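Local coordinates for conserved exported protein (Bacteroides fragilis, PDB 3CLW) that is of unknown function but probably hydrolyses O-glycosidic bonds in carbohydrates or glycoconjugates, at residues W37-K42 against Q110-K115; D290-I295 against A339-N344; L427-Y432 against V438-I443. All coordinates share one frame; numbering follows the deposited sequence.

Contact 1. Residues W37-K42 against Q110-K115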
loop_
_atom_site.group_PDB
_atom_site.type_symbol
_atom_site.label_atom_id
_atom_site.label_comp_id
_atom_site.label_asym_id
_atom_site.label_seq_id
_atom_site.Cartn_x
_atom_site.Cartn_y
_atom_site.Cartn_z
ATOM N N TRP A 37 -14.112 11.077 -16.322
ATOM C CA TRP A 37 -15.324 10.960 -15.519
ATOM C C TRP A 37 -15.916 12.345 -15.217
ATOM O O TRP A 37 -15.184 13.341 -15.237
ATOM C CB TRP A 37 -15.051 10.178 -14.236
ATOM C CG TRP A 37 -15.123 8.694 -14.455
ATOM C CD1 TRP A 37 -14.593 7.980 -15.512
ATOM C CD2 TRP A 37 -15.742 7.742 -13.597
ATOM N NE1 TRP A 37 -14.847 6.648 -15.349
ATOM C CE2 TRP A 37 -15.547 6.470 -14.178
ATOM C CE3 TRP A 37 -16.437 7.839 -12.376
ATOM C CZ2 TRP A 37 -16.040 5.294 -13.597
ATOM C CZ3 TRP A 37 -16.934 6.686 -11.810
ATOM C CH2 TRP A 37 -16.717 5.421 -12.417
ATOM N N PRO A 38 -17.242 12.416 -14.962
ATOM C CA PRO A 38 -17.900 13.637 -14.498
ATOM C C PRO A 38 -17.218 14.230 -13.255
ATOM O O PRO A 38 -16.857 13.500 -12.337
ATOM C CB PRO A 38 -19.313 13.155 -14.138
ATOM C CG PRO A 38 -19.535 12.019 -15.036
ATOM C CD PRO A 38 -18.201 11.317 -15.143
ATOM N N GLN A 39 -17.080 15.546 -13.240
ATOM C CA GLN A 39 -16.413 16.302 -12.190
ATOM C C GLN A 39 -16.853 15.864 -10.808
ATOM O O GLN A 39 -16.011 15.590 -9.934
ATOM C CB GLN A 39 -16.689 17.803 -12.374
ATOM C CG GLN A 39 -15.836 18.743 -11.531
ATOM C CD GLN A 39 -14.384 18.803 -11.980
ATOM O OE1 GLN A 39 -14.081 18.642 -13.165
ATOM N NE2 GLN A 39 -13.472 19.037 -11.031
ATOM N N GLU A 40 -18.159 15.782 -10.603
ATOM C CA GLU A 40 -18.675 15.503 -9.270
ATOM C C GLU A 40 -18.303 14.128 -8.797
ATOM O O GLU A 40 -18.133 13.936 -7.609
ATOM C CB GLU A 40 -20.187 15.654 -9.206
ATOM C CG GLU A 40 -20.613 17.080 -8.912
ATOM C CD GLU A 40 -22.117 17.202 -8.581
ATOM O OE1 GLU A 40 -22.786 18.056 -9.222
ATOM O OE2 GLU A 40 -22.629 16.441 -7.702
ATOM N N LYS A 41 -18.218 13.175 -9.722
ATOM C CA LYS A 41 -17.820 11.811 -9.386
ATOM C C LYS A 41 -16.302 11.687 -9.062
ATOM O O LYS A 41 -15.933 11.103 -8.066
ATOM C CB LYS A 41 -18.237 10.851 -10.514
ATOM C CG LYS A 41 -19.760 10.833 -10.732
ATOM C CD LYS A 41 -20.185 9.646 -11.567
ATOM C CE LYS A 41 -21.715 9.643 -11.777
ATOM N NZ LYS A 41 -22.050 8.723 -12.862
ATOM N N LYS A 42 -15.458 12.233 -9.936
ATOM C CA LYS A 42 -14.021 12.485 -9.677
ATOM C C LYS A 42 -13.764 13.030 -8.255
ATOM O O LYS A 42 -12.907 12.507 -7.486
ATOM C CB LYS A 42 -13.542 13.557 -10.669
ATOM C CG LYS A 42 -12.854 13.027 -11.853
ATOM C CD LYS A 42 -12.914 13.944 -13.032
ATOM C CE LYS A 42 -12.181 15.240 -12.919
ATOM N NZ LYS A 42 -11.670 15.618 -14.274
ATOM N N GLN A 110 -3.949 11.000 -14.215
ATOM C CA GLN A 110 -3.198 10.776 -12.978
ATOM C C GLN A 110 -2.727 12.086 -12.337
ATOM O O GLN A 110 -2.722 12.204 -11.102
ATOM C CB GLN A 110 -2.028 9.840 -13.234
ATOM C CG GLN A 110 -2.428 8.419 -13.445
ATOM C CD GLN A 110 -1.282 7.624 -14.043
ATOM O OE1 GLN A 110 -1.163 7.547 -15.266
ATOM N NE2 GLN A 110 -0.419 7.055 -13.190
ATOM N N GLN A 111 -2.380 13.072 -13.165
ATOM C CA GLN A 111 -2.010 14.384 -12.634
ATOM C C GLN A 111 -3.197 15.084 -11.998
ATOM O O GLN A 111 -3.032 15.776 -11.010
ATOM C CB GLN A 111 -1.372 15.278 -13.687
ATOM C CG GLN A 111 -0.036 14.742 -14.266
ATOM C CD GLN A 111 0.565 15.717 -15.237
ATOM O OE1 GLN A 111 0.729 16.886 -14.926
ATOM N NE2 GLN A 111 0.865 15.261 -16.424
ATOM N N TRP A 112 -4.396 14.894 -12.549
ATOM C CA TRP A 112 -5.619 15.390 -11.908
ATOM C C TRP A 112 -5.725 14.850 -10.468
ATOM O O TRP A 112 -6.013 15.599 -9.563
ATOM C CB TRP A 112 -6.910 15.043 -12.719
ATOM C CG TRP A 112 -8.083 15.680 -12.074
ATOM C CD1 TRP A 112 -8.550 16.962 -12.292
ATOM C CD2 TRP A 112 -8.890 15.131 -11.028
ATOM N NE1 TRP A 112 -9.608 17.227 -11.449
ATOM C CE2 TRP A 112 -9.837 16.123 -10.664
ATOM C CE3 TRP A 112 -8.907 13.897 -10.356
ATOM C CZ2 TRP A 112 -10.807 15.909 -9.671
ATOM C CZ3 TRP A 112 -9.873 13.683 -9.394
ATOM C CH2 TRP A 112 -10.791 14.704 -9.036
ATOM N N PHE A 113 -5.547 13.540 -10.294
ATOM C CA PHE A 113 -5.558 12.900 -8.967
ATOM C C PHE A 113 -4.521 13.455 -7.997
ATOM O O PHE A 113 -4.820 13.676 -6.823
ATOM C CB PHE A 113 -5.451 11.373 -9.063
ATOM C CG PHE A 113 -6.755 10.722 -9.164
ATOM C CD1 PHE A 113 -7.338 10.492 -10.413
ATOM C CD2 PHE A 113 -7.455 10.411 -8.020
ATOM C CE1 PHE A 113 -8.599 9.950 -10.509
ATOM C CE2 PHE A 113 -8.706 9.857 -8.103
ATOM C CZ PHE A 113 -9.285 9.627 -9.354
ATOM N N MET A 114 -3.309 13.697 -8.484
ATOM C CA MET A 114 -2.284 14.408 -7.663
ATOM C C MET A 114 -2.811 15.754 -7.183
ATOM O O MET A 114 -2.729 16.071 -5.998
ATOM C CB MET A 114 -0.966 14.564 -8.429
ATOM C CG MET A 114 -0.278 13.217 -8.792
ATOM S SD MET A 114 1.239 13.359 -9.785
ATOM C CE MET A 114 2.302 14.160 -8.593
ATOM N N LYS A 115 -3.349 16.547 -8.106
ATOM C CA LYS A 115 -3.882 17.858 -7.774
ATOM C C LYS A 115 -5.048 17.786 -6.778
ATOM O O LYS A 115 -5.117 18.576 -5.865
ATOM C CB LYS A 115 -4.248 18.673 -9.031
#

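Contact 2. Residues D290-I295 against A339-N344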
loop_
_atom_site.group_PDB
_atom_site.type_symbol
_atom_site.label_atom_id
_atom_site.label_comp_id
_atom_site.label_asym_id
_atom_site.label_seq_id
_atom_site.Cartn_x
_atom_site.Cartn_y
_atom_site.Cartn_z
ATOM N N ASP A 290 3.352 -16.199 11.425
ATOM C CA ASP A 290 4.745 -16.680 11.375
ATOM C C ASP A 290 5.632 -15.856 10.442
ATOM O O ASP A 290 6.696 -15.370 10.854
ATOM C CB ASP A 290 4.808 -18.142 10.910
ATOM C CG ASP A 290 4.329 -19.133 11.973
ATOM O OD1 ASP A 290 4.162 -20.325 11.602
ATOM O OD2 ASP A 290 4.115 -18.743 13.157
ATOM N N ILE A 291 5.203 -15.700 9.185
ATOM C CA ILE A 291 6.020 -14.973 8.217
ATOM C C ILE A 291 6.256 -13.514 8.636
ATOM O O ILE A 291 7.370 -13.007 8.490
ATOM C CB ILE A 291 5.486 -15.070 6.775
ATOM C CG1 ILE A 291 6.571 -14.596 5.781
ATOM C CG2 ILE A 291 4.202 -14.261 6.602
ATOM C CD1 ILE A 291 6.446 -15.161 4.414
ATOM N N ARG A 292 5.236 -12.871 9.199
ATOM C CA ARG A 292 5.357 -11.479 9.622
ATOM C C ARG A 292 6.228 -11.301 10.869
ATOM O O ARG A 292 6.955 -10.299 11.004
ATOM C CB ARG A 292 3.964 -10.856 9.806
ATOM C CG ARG A 292 3.350 -10.352 8.496
ATOM C CD ARG A 292 1.828 -10.402 8.476
ATOM N NE ARG A 292 1.378 -10.160 7.108
ATOM C CZ ARG A 292 1.176 -11.105 6.193
ATOM N NH1 ARG A 292 1.312 -12.387 6.510
ATOM N NH2 ARG A 292 0.816 -10.771 4.956
ATOM N N ASN A 293 6.131 -12.248 11.799
ATOM C CA ASN A 293 7.074 -12.307 12.935
ATOM C C ASN A 293 8.502 -12.499 12.457
ATOM O O ASN A 293 9.414 -11.876 12.961
ATOM C CB ASN A 293 6.704 -13.428 13.906
ATOM C CG ASN A 293 5.683 -12.984 14.947
ATOM O OD1 ASN A 293 5.670 -11.820 15.359
ATOM N ND2 ASN A 293 4.842 -13.920 15.395
ATOM N N ARG A 294 8.682 -13.337 11.450
ATOM C CA ARG A 294 10.009 -13.561 10.905
ATOM C C ARG A 294 10.633 -12.284 10.330
ATOM O O ARG A 294 11.835 -12.030 10.521
ATOM C CB ARG A 294 9.981 -14.662 9.853
ATOM C CG ARG A 294 11.358 -15.292 9.693
ATOM C CD ARG A 294 11.362 -16.321 8.625
ATOM N NE ARG A 294 12.724 -16.679 8.261
ATOM C CZ ARG A 294 13.047 -17.505 7.281
ATOM N NH1 ARG A 294 12.104 -18.087 6.563
ATOM N NH2 ARG A 294 14.329 -17.763 7.037
ATOM N N ILE A 295 9.804 -11.472 9.661
ATOM C CA ILE A 295 10.255 -10.221 9.070
ATOM C C ILE A 295 10.880 -9.349 10.141
ATOM O O ILE A 295 12.020 -8.903 9.997
ATOM C CB ILE A 295 9.099 -9.431 8.362
ATOM C CG1 ILE A 295 8.539 -10.230 7.161
ATOM C CG2 ILE A 295 9.580 -8.043 7.960
ATOM C CD1 ILE A 295 7.374 -9.535 6.446
ATOM N N ALA A 339 -8.573 -6.112 7.255
ATOM C CA ALA A 339 -8.229 -5.482 8.529
ATOM C C ALA A 339 -7.269 -6.364 9.362
ATOM O O ALA A 339 -6.464 -5.863 10.104
ATOM C CB ALA A 339 -9.459 -5.139 9.315
ATOM N N ARG A 340 -7.388 -7.677 9.230
ATOM C CA ARG A 340 -6.504 -8.628 9.918
ATOM C C ARG A 340 -5.078 -8.594 9.340
ATOM O O ARG A 340 -4.096 -8.603 10.093
ATOM C CB ARG A 340 -7.076 -10.053 9.817
ATOM C CG ARG A 340 -6.122 -11.121 10.386
ATOM C CD ARG A 340 -6.812 -12.453 10.601
ATOM N NE ARG A 340 -7.098 -13.100 9.331
ATOM C CZ ARG A 340 -7.552 -14.341 9.242
ATOM N NH1 ARG A 340 -7.780 -15.050 10.355
ATOM N NH2 ARG A 340 -7.772 -14.883 8.054
ATOM N N ILE A 341 -4.970 -8.524 8.013
ATOM C CA ILE A 341 -3.677 -8.284 7.408
ATOM C C ILE A 341 -3.067 -7.006 7.968
ATOM O O ILE A 341 -1.890 -7.008 8.368
ATOM C CB ILE A 341 -3.718 -8.186 5.878
ATOM C CG1 ILE A 341 -4.267 -9.465 5.267
ATOM C CG2 ILE A 341 -2.300 -7.944 5.338
ATOM C CD1 ILE A 341 -4.770 -9.302 3.849
ATOM N N ILE A 342 -3.863 -5.936 8.023
ATOM C CA ILE A 342 -3.342 -4.662 8.493
ATOM C C ILE A 342 -2.800 -4.773 9.923
ATOM O O ILE A 342 -1.648 -4.370 10.193
ATOM C CB ILE A 342 -4.363 -3.494 8.370
ATOM C CG1 ILE A 342 -4.635 -3.188 6.892
ATOM C CG2 ILE A 342 -3.831 -2.209 9.094
ATOM C CD1 ILE A 342 -5.806 -2.213 6.613
ATOM N N HIS A 343 -3.627 -5.315 10.821
ATOM C CA HIS A 343 -3.246 -5.431 12.215
ATOM C C HIS A 343 -1.924 -6.193 12.414
ATOM O O HIS A 343 -1.062 -5.765 13.166
ATOM C CB HIS A 343 -4.340 -6.116 13.001
ATOM C CG HIS A 343 -3.924 -6.490 14.386
ATOM N ND1 HIS A 343 -4.028 -5.624 15.450
ATOM C CD2 HIS A 343 -3.379 -7.626 14.875
ATOM C CE1 HIS A 343 -3.574 -6.217 16.538
ATOM N NE2 HIS A 343 -3.168 -7.428 16.211
ATOM N N ASN A 344 -1.787 -7.325 11.734
ATOM C CA ASN A 344 -0.602 -8.161 11.842
ATOM C C ASN A 344 0.633 -7.524 11.198
ATOM O O ASN A 344 1.748 -7.641 11.731
ATOM C CB ASN A 344 -0.899 -9.563 11.296
ATOM C CG ASN A 344 -1.783 -10.355 12.236
ATOM O OD1 ASN A 344 -1.298 -10.922 13.211
ATOM N ND2 ASN A 344 -3.089 -10.377 11.969
#

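Contact 3. Residues L427-Y432 against V438-I443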
loop_
_atom_site.group_PDB
_atom_site.type_symbol
_atom_site.label_atom_id
_atom_site.label_comp_id
_atom_site.label_asym_id
_atom_site.label_seq_id
_atom_site.Cartn_x
_atom_site.Cartn_y
_atom_site.Cartn_z
ATOM N N LEU A 427 -9.681 -11.819 18.684
ATOM C CA LEU A 427 -9.664 -10.394 18.958
ATOM C C LEU A 427 -8.259 -9.771 18.819
ATOM O O LEU A 427 -7.310 -10.172 19.524
ATOM C CB LEU A 427 -10.243 -10.130 20.342
ATOM C CG LEU A 427 -10.301 -8.672 20.791
ATOM C CD1 LEU A 427 -11.500 -7.935 20.175
ATOM C CD2 LEU A 427 -10.341 -8.574 22.299
ATOM N N MET A 428 -8.149 -8.797 17.908
ATOM C CA MET A 428 -6.883 -8.121 17.590
ATOM C C MET A 428 -7.015 -6.653 17.946
ATOM O O MET A 428 -8.009 -6.006 17.614
ATOM C CB MET A 428 -6.530 -8.283 16.104
ATOM C CG MET A 428 -6.094 -9.698 15.672
ATOM S SD MET A 428 -6.088 -9.933 13.879
ATOM C CE MET A 428 -7.772 -10.449 13.670
ATOM N N ILE A 429 -6.021 -6.117 18.638
ATOM C CA ILE A 429 -6.099 -4.761 19.083
ATOM C C ILE A 429 -4.699 -4.187 19.219
ATOM O O ILE A 429 -3.773 -4.886 19.623
ATOM C CB ILE A 429 -6.983 -4.654 20.359
ATOM C CG1 ILE A 429 -6.979 -3.239 20.938
ATOM C CG2 ILE A 429 -6.517 -5.622 21.375
ATOM C CD1 ILE A 429 -8.075 -3.014 21.957
ATOM N N SER A 430 -4.566 -2.912 18.832
ATOM C CA SER A 430 -3.280 -2.205 18.765
ATOM C C SER A 430 -3.545 -0.745 19.065
ATOM O O SER A 430 -4.670 -0.285 18.899
ATOM C CB SER A 430 -2.633 -2.364 17.366
ATOM O OG SER A 430 -3.506 -1.924 16.314
ATOM N N SER A 431 -2.520 -0.023 19.519
ATOM C CA SER A 431 -2.660 1.393 19.862
ATOM C C SER A 431 -1.536 2.254 19.317
ATOM O O SER A 431 -0.450 1.750 19.046
ATOM C CB SER A 431 -2.781 1.577 21.381
ATOM O OG SER A 431 -3.887 0.861 21.884
ATOM N N TYR A 432 -1.796 3.552 19.163
ATOM C CA TYR A 432 -0.876 4.468 18.468
ATOM C C TYR A 432 -1.098 5.786 19.099
ATOM O O TYR A 432 -2.191 6.039 19.542
ATOM C CB TYR A 432 -1.191 4.576 16.942
ATOM C CG TYR A 432 -1.282 3.226 16.317
ATOM C CD1 TYR A 432 -0.200 2.681 15.648
ATOM C CD2 TYR A 432 -2.432 2.465 16.443
ATOM C CE1 TYR A 432 -0.255 1.420 15.146
ATOM C CE2 TYR A 432 -2.511 1.194 15.923
ATOM C CZ TYR A 432 -1.414 0.677 15.282
ATOM O OH TYR A 432 -1.475 -0.577 14.751
ATOM N N VAL A 438 -4.729 9.182 21.904
ATOM C CA VAL A 438 -4.389 7.771 21.849
ATOM C C VAL A 438 -5.495 7.064 21.056
ATOM O O VAL A 438 -6.681 7.175 21.389
ATOM C CB VAL A 438 -4.136 7.152 23.253
ATOM C CG1 VAL A 438 -3.787 5.652 23.162
ATOM C CG2 VAL A 438 -3.004 7.881 23.944
ATOM N N VAL A 439 -5.070 6.363 19.992
ATOM C CA VAL A 439 -5.938 5.707 19.029
ATOM C C VAL A 439 -5.801 4.198 19.173
ATOM O O VAL A 439 -4.711 3.652 19.076
ATOM C CB VAL A 439 -5.558 6.123 17.560
ATOM C CG1 VAL A 439 -6.340 5.305 16.511
ATOM C CG2 VAL A 439 -5.717 7.643 17.345
ATOM N N THR A 440 -6.907 3.525 19.414
ATOM C CA THR A 440 -6.904 2.084 19.563
ATOM C C THR A 440 -7.857 1.450 18.532
ATOM O O THR A 440 -8.976 1.919 18.326
ATOM C CB THR A 440 -7.274 1.718 21.016
ATOM O OG1 THR A 440 -6.329 2.348 21.896
ATOM C CG2 THR A 440 -7.229 0.250 21.233
ATOM N N VAL A 441 -7.394 0.414 17.854
ATOM C CA VAL A 441 -8.215 -0.222 16.836
ATOM C C VAL A 441 -8.345 -1.681 17.196
ATOM O O VAL A 441 -7.343 -2.390 17.295
ATOM C CB VAL A 441 -7.627 -0.057 15.398
ATOM C CG1 VAL A 441 -8.537 -0.684 14.360
ATOM C CG2 VAL A 441 -7.389 1.404 15.061
ATOM N N ALA A 442 -9.583 -2.104 17.409
ATOM C CA ALA A 442 -9.912 -3.433 17.867
ATOM C C ALA A 442 -10.684 -4.180 16.813
ATOM O O ALA A 442 -11.714 -3.707 16.328
ATOM C CB ALA A 442 -10.720 -3.362 19.158
ATOM N N ILE A 443 -10.186 -5.346 16.439
ATOM C CA ILE A 443 -10.935 -6.199 15.520
ATOM C C ILE A 443 -11.550 -7.336 16.283
ATOM O O ILE A 443 -10.825 -8.124 16.903
ATOM C CB ILE A 443 -10.050 -6.803 14.399
ATOM C CG1 ILE A 443 -9.236 -5.709 13.709
ATOM C CG2 ILE A 443 -10.917 -7.610 13.404
ATOM C CD1 ILE A 443 -8.123 -6.253 12.838
HETATM O O HOH W 1 -5.373 -3.336 15.528
#

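Contact 1. Residues W37-K42 against Q110-K115
With CG opposite the backbone N (chi1 -175°), the indole of Trp112 swings out from its helix to meet Lys42, whose chain, bent at chi3 (67°) and again at chi4, lays its aliphatic part over the ring system and brings its ammonium end over the five-membered ring. Along the way CB of Lys42 touches CH2 of Trp112 at 3.4 Å, at the six-membered end of the indole. CE then sits 3.3 Å above the ring plane, in a CH-pi contact 3.6 Å from the centroid of the five-membered ring. NZ of Lys42 follows over the same ring, 3.9 Å from that centroid and 12° off its normal, a cation-pi interaction from almost directly above. Because NZ also donates to the carbonyl O of Gly34, the charged end is held from both the ring and the backbone. Gln39 adds a looser approach, oblique to the indole. Behind the tryptophan, its CZ3 stands 4.0 Å above the centre of the Phe113 ring, and Phe113 itself packs on Ile45 and Leu49. The arrangement joins helix 39-50 to helix 108-119, helix-to-helix packing of the kind that builds the outer layer of a TIM barrel.

Contact 2. Residues D290-I295 against A339-N344
Arg292, two residues on from Asp290 in helix 285-300, is the residue of this segment that reaches Asn344 and Ile341 of the neighbouring helix. Its chain leaves with CG beside the backbone N (chi1 -83°) and runs extended to NE, which carries CD to within 4.0 Å of CB of Asn344. The two side chains meet at about a right angle, with guanidinium and amide planes steeply turned against each other. Farther out, NH2 of Arg292 comes to 4.2 Å from CG2 of Ile341, an oblique, loose approach of the guanidinium to a methyl group. One residue later, Asn293 turns its amide to Asp420 instead. The Asn344 amide is engaged within its own helix: ND2 donates to O of Arg340 at 2.8 Å, from above the carbonyl plane, while the backbone N of Asn344 reaches the same oxygen from the opposite face. The ND2 bond holds the amide turned back on its own helix, with CB toward the arginine. NH1 of Arg292 bonds to carbonyls of Ser281 and Leu288. Chemically, the two segments meet mainly through aliphatic carbon; salt bridges from NE to Asp345, a charged link between the helices, and from NH2 to Asp278 probably offset the buried positive charge.

Contact 3. Residues L427-Y432 against V438-I443
Strands 427-432 and 438-443 run antiparallel, their axes 4.5 Å apart at closest approach and 172° between their directions, with paired backbone hydrogen bonds at Met428-Ile443, Ser430-Val441 and Tyr432-Val439. Between these lie the non-hydrogen-bonded pairs Ile429-Ala442 and Ser431-Thr440, whose side chains share one face. There the hydroxyls of Ser431 and Thr440 meet end to end, OG to OG1, at 2.9 Å, joined by one hydrogen bond in which either could be the donor. Beside them Ile429, with CG1 opposite its backbone N (chi1 175°), sends CD1 diagonally onto CG2 of Thr440; at 3.4 Å this carbon pair is tight. The same CD1 rests 3.9 Å from CB of Ala442. Ile412 of the adjoining strand 408-414 and Phe8 and Ile10 of strand 6-25 pack against this face.

The other face carries Met428, Ser430, Tyr432, Val439, Val441 and Ile443. CB of Met428 lies 4.2 Å from CD1 of Ile443. Two residues apart on one strand, Ser430 and Tyr432 are linked by OG and OH at 2.9 Å; the serine oxygen stands between backbone N and carbonyl carbon (chi1 56°), within reach of the phenol. A water donates to O of Val441 at 2.8 Å, sharing that carbonyl with Ser430 N, while the edge of the Tyr432 ring faces O of Val439. Helices 328-347 and 391-400 cover this side through His343, Asn344 and Tyr399. The result is a beta hairpin with both faces packed, consistent with the beta domain that accompanies the barrel in family 30 glycoside hydrolases.

Overall arrangement
Along the chain the three contacts come one after another, and in space they fall into two groups. Contact 1 stands apart, its centre about 34 Å from that of contact 2 and about 33 Å from that of contact 3; contacts 1 and 2 lie on opposite sides of the chain's centre, each joining two helices of what is probably the TIM barrel. Contacts 2 and 3, with centres about 15 Å apart, touch directly: helix 328-347, which supplies residues 339-344, lies against the hairpin, Asn344 ND2 sitting 3.6 Å from Met428 SD. That helix therefore packs against a neighbouring helix and the beta strands, consistent with a close join between the barrel and the beta domain.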